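Local coordinates for protein 1-phosphatidylinositol 4,5-bisphosphate phosphodiesterase (Drosophila melanogaster, PDB 6IRB) that belongs to the phosphoinositide phospholipase C-beta family and here forms an elongated helical coiled-coil portion whose end folds back as a hairpin, at residues L134-Q138 against R174-K179. The protein carries 2 engineered substitutions. Residues are numbered along the deposited sequence; the frame is centred on the assembly and turned at random.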
ATOM      1  N   LEU A 134       6.386 -61.006   1.067  1.00 59.70           N
ATOM      2  CA  LEU A 134       5.730 -62.140   0.428  1.00 63.16           C
ATOM      3  C   LEU A 134       6.734 -63.197  -0.027  1.00 64.70           C
ATOM      4  O   LEU A 134       6.575 -64.388   0.269  1.00 59.87           O
ATOM      5  CB  LEU A 134       4.886 -61.663  -0.746  1.00 69.58           C
ATOM      6  CG  LEU A 134       4.007 -62.832  -1.182  1.00 81.79           C
ATOM      7  CD1 LEU A 134       3.056 -63.228  -0.048  1.00 90.29           C
ATOM      8  CD2 LEU A 134       3.247 -62.506  -2.466  1.00 82.94           C
ATOM      9  N   ASN A 135       7.747 -62.778  -0.798  1.00 58.95           N
ATOM     10  CA  ASN A 135       8.792 -63.691  -1.260  1.00 52.92           C
ATOM     11  C   ASN A 135       9.305 -64.549  -0.118  1.00 64.32           C
ATOM     12  O   ASN A 135       9.366 -65.781  -0.228  1.00 64.69           O
ATOM     13  CB  ASN A 135       9.948 -62.910  -1.886  1.00 58.33           C
ATOM     14  CG  ASN A 135       9.684 -62.502  -3.318  1.00 69.63           C
ATOM     15  OD1 ASN A 135       8.601 -62.732  -3.856  1.00 67.40           O
ATOM     16  ND2 ASN A 135      10.680 -61.873  -3.946  1.00 80.58           N
ATOM     17  N   ALA A 136       9.713 -63.899   0.977  1.00 54.74           N
ATOM     18  CA  ALA A 136      10.136 -64.617   2.168  1.00 57.84           C
ATOM     19  C   ALA A 136       9.101 -65.655   2.589  1.00 57.47           C
ATOM     20  O   ALA A 136       9.395 -66.856   2.635  1.00 82.90           O
ATOM     21  CB  ALA A 136      10.395 -63.622   3.299  1.00 68.21           C
ATOM     22  N   LYS A 137       7.872 -65.213   2.881  1.00 60.32           N
ATOM     23  CA  LYS A 137       6.829 -66.149   3.300  1.00 69.06           C
ATOM     24  C   LYS A 137       6.738 -67.324   2.336  1.00 62.18           C
ATOM     25  O   LYS A 137       6.711 -68.491   2.752  1.00 55.07           O
ATOM     26  CB  LYS A 137       5.477 -65.444   3.420  1.00 76.80           C
ATOM     27  CG  LYS A 137       4.356 -66.352   3.932  1.00 81.11           C
ATOM     28  CD  LYS A 137       3.114 -65.567   4.351  1.00 92.28           C
ATOM     29  CE  LYS A 137       1.843 -66.429   4.309  1.00 95.06           C
ATOM     30  NZ  LYS A 137       1.611 -67.104   2.988  1.00 88.64           N
ATOM     31  N   GLN A 138       6.727 -67.030   1.032  1.00 62.35           N
ATOM     32  CA  GLN A 138       6.696 -68.101   0.044  1.00 63.56           C
ATOM     33  C   GLN A 138       7.910 -68.997   0.207  1.00 66.81           C
ATOM     34  O   GLN A 138       7.792 -70.228   0.267  1.00 71.53           O
ATOM     35  CB  GLN A 138       6.635 -67.522  -1.371  1.00 55.72           C
ATOM     36  CG  GLN A 138       5.328 -66.798  -1.688  1.00 61.50           C
ATOM     37  CD  GLN A 138       5.132 -66.534  -3.173  1.00 56.86           C
ATOM     38  OE1 GLN A 138       6.087 -66.526  -3.950  1.00 65.28           O
ATOM     39  NE2 GLN A 138       3.886 -66.332  -3.576  1.00 51.61           N
ATOM     40  N   ARG A 174       0.182 -71.951  -6.188  1.00 63.15           N
ATOM     41  CA  ARG A 174      -0.238 -71.034  -5.137  1.00 58.64           C
ATOM     42  C   ARG A 174       0.668 -69.806  -5.127  1.00 57.37           C
ATOM     43  O   ARG A 174       0.190 -68.672  -4.980  1.00 49.12           O
ATOM     44  CB  ARG A 174      -0.273 -71.777  -3.796  1.00 55.79           C
ATOM     45  CG  ARG A 174      -0.426 -70.950  -2.534  1.00 63.19           C
ATOM     46  CD  ARG A 174       0.161 -71.702  -1.331  1.00 66.51           C
ATOM     47  NE  ARG A 174       0.235 -70.891  -0.112  1.00 66.25           N
ATOM     48  CZ  ARG A 174      -0.682 -70.901   0.857  1.00 62.04           C
ATOM     49  NH1 ARG A 174      -1.748 -71.683   0.755  1.00 52.73           N
ATOM     50  NH2 ARG A 174      -0.529 -70.133   1.931  1.00 60.69           N
ATOM     51  N   PHE A 175       1.985 -70.018  -5.260  1.00 60.13           N
ATOM     52  CA  PHE A 175       2.929 -68.904  -5.292  1.00 52.49           C
ATOM     53  C   PHE A 175       2.613 -67.946  -6.421  1.00 49.25           C
ATOM     54  O   PHE A 175       2.724 -66.728  -6.264  1.00 47.10           O
ATOM     55  CB  PHE A 175       4.351 -69.419  -5.493  1.00 66.37           C
ATOM     56  CG  PHE A 175       4.891 -70.213  -4.344  1.00 93.04           C
ATOM     57  CD1 PHE A 175       4.194 -70.312  -3.152  1.00 97.85           C
ATOM     58  CD2 PHE A 175       6.111 -70.861  -4.454  1.00 99.34           C
ATOM     59  CE1 PHE A 175       4.707 -71.040  -2.095  1.00 88.61           C
ATOM     60  CE2 PHE A 175       6.628 -71.592  -3.394  1.00 88.99           C
ATOM     61  CZ  PHE A 175       5.925 -71.680  -2.215  1.00 81.93           C
HETATM   62  N   MSE A 176       2.222 -68.477  -7.563  1.00 51.87           N
HETATM   63  CA  MSE A 176       1.882 -67.648  -8.701  1.00 71.25           C
HETATM   64  C   MSE A 176       0.562 -66.920  -8.524  1.00 75.23           C
HETATM   65  O   MSE A 176       0.453 -65.754  -8.897  1.00 82.42           O
HETATM   66  CB  MSE A 176       1.907 -68.487  -9.963  1.00 99.61           C
HETATM   67  CG  MSE A 176       3.331 -68.642 -10.455  1.00137.07           C
HETATM   68 SE   MSE A 176       3.673 -70.261 -11.460  1.00180.95          SE
HETATM   69  CE  MSE A 176       4.037 -69.483 -13.213  1.00178.21           C
ATOM     70  N   GLU A 177      -0.456 -67.603  -7.999  1.00 73.15           N
ATOM     71  CA  GLU A 177      -1.722 -66.920  -7.748  1.00 76.88           C
ATOM     72  C   GLU A 177      -1.533 -65.809  -6.717  1.00 70.61           C
ATOM     73  O   GLU A 177      -2.030 -64.690  -6.892  1.00 61.52           O
ATOM     74  CB  GLU A 177      -2.789 -67.916  -7.299  1.00 89.16           C
ATOM     75  CG  GLU A 177      -2.994 -69.105  -8.244  1.00118.42           C
ATOM     76  CD  GLU A 177      -2.882 -68.752  -9.728  1.00136.88           C
ATOM     77  OE1 GLU A 177      -3.930 -68.566 -10.388  1.00143.43           O
ATOM     78  OE2 GLU A 177      -1.743 -68.697 -10.246  1.00139.04           O
ATOM     79  N   GLU A 178      -0.837 -66.118  -5.617  1.00 66.76           N
ATOM     80  CA  GLU A 178      -0.458 -65.092  -4.649  1.00 54.33           C
ATOM     81  C   GLU A 178       0.181 -63.884  -5.334  1.00 56.20           C
ATOM     82  O   GLU A 178      -0.153 -62.730  -5.033  1.00 51.23           O
ATOM     83  CB  GLU A 178       0.490 -65.681  -3.601  1.00 48.92           C
ATOM     84  CG  GLU A 178      -0.204 -66.390  -2.445  1.00 64.89           C
ATOM     85  CD  GLU A 178       0.770 -67.087  -1.494  1.00 88.36           C
ATOM     86  OE1 GLU A 178       1.988 -67.092  -1.780  1.00 95.30           O
ATOM     87  OE2 GLU A 178       0.323 -67.604  -0.442  1.00 98.42           O
ATOM     88  N   LYS A 179       1.104 -64.139  -6.267  1.00 51.59           N
ATOM     89  CA  LYS A 179       1.777 -63.056  -6.976  1.00 54.71           C
ATOM     90  C   LYS A 179       0.807 -62.247  -7.825  1.00 67.57           C
ATOM     91  O   LYS A 179       0.873 -61.011  -7.852  1.00 61.85           O
ATOM     92  CB  LYS A 179       2.895 -63.625  -7.844  1.00 57.77           C
ATOM     93  CG  LYS A 179       4.125 -63.992  -7.071  1.00 67.97           C
ATOM     94  CD  LYS A 179       5.085 -62.817  -6.983  1.00 68.72           C
ATOM     95  CE  LYS A 179       6.098 -63.029  -5.868  1.00 63.77           C
ATOM     96  NZ  LYS A 179       7.392 -62.344  -6.141  1.00 67.00           N
TER
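The amide nitrogen of Q138 gives both of its hydrogens to the facing helix, a compact illustration of how a buried polar group can be satisfied inside a helix pair. One goes to E178, with NE2 to OE1 at 2.7 Å; the amide and carboxylate lie nearly coplanar, and OE1 receives the bond on the lone pair turned away from OE2. The other reaches the backbone, Q138 NE2 lying 3.0 Å from F175 O, which also accepts the helical bond from K179 N. An extended chain beyond CG (chi2 -166°) carries NE2 to both acceptors, and two bonds from one nitrogen would hold the amide against rotation. Nearer the backbone, Q138 CB sits 4.1 Å from the F175 ring centroid in a CH-pi contact over one face.

The second oxygen of E178 turns to charge: OE2 pairs with R174 NE at 3.3 Å along the same helix and, at a long 3.7 Å, with K137 NZ across the helix pair. K137, R174 and E178 form a salt-bridge network, in which the shared carboxylate would temper the repulsion between the two cations. At the other margin, K179 bends at chi2 (-90°) and brings NZ to N135 OD1, 2.6 Å away, in the carbonyl plane. L134 CD2 lies to one side of the Q138 amide, in loose contact with E178 O and CB and with K179 CE. On helix 18-150, M141 is touched by F175 and R174, and I131 by K179. The short axes approach to 11.2 Å with their N-to-C directions 165° apart; helices 18-150 and 157-210 thus pair nearly antiparallel, as in a coiled-coil hairpin.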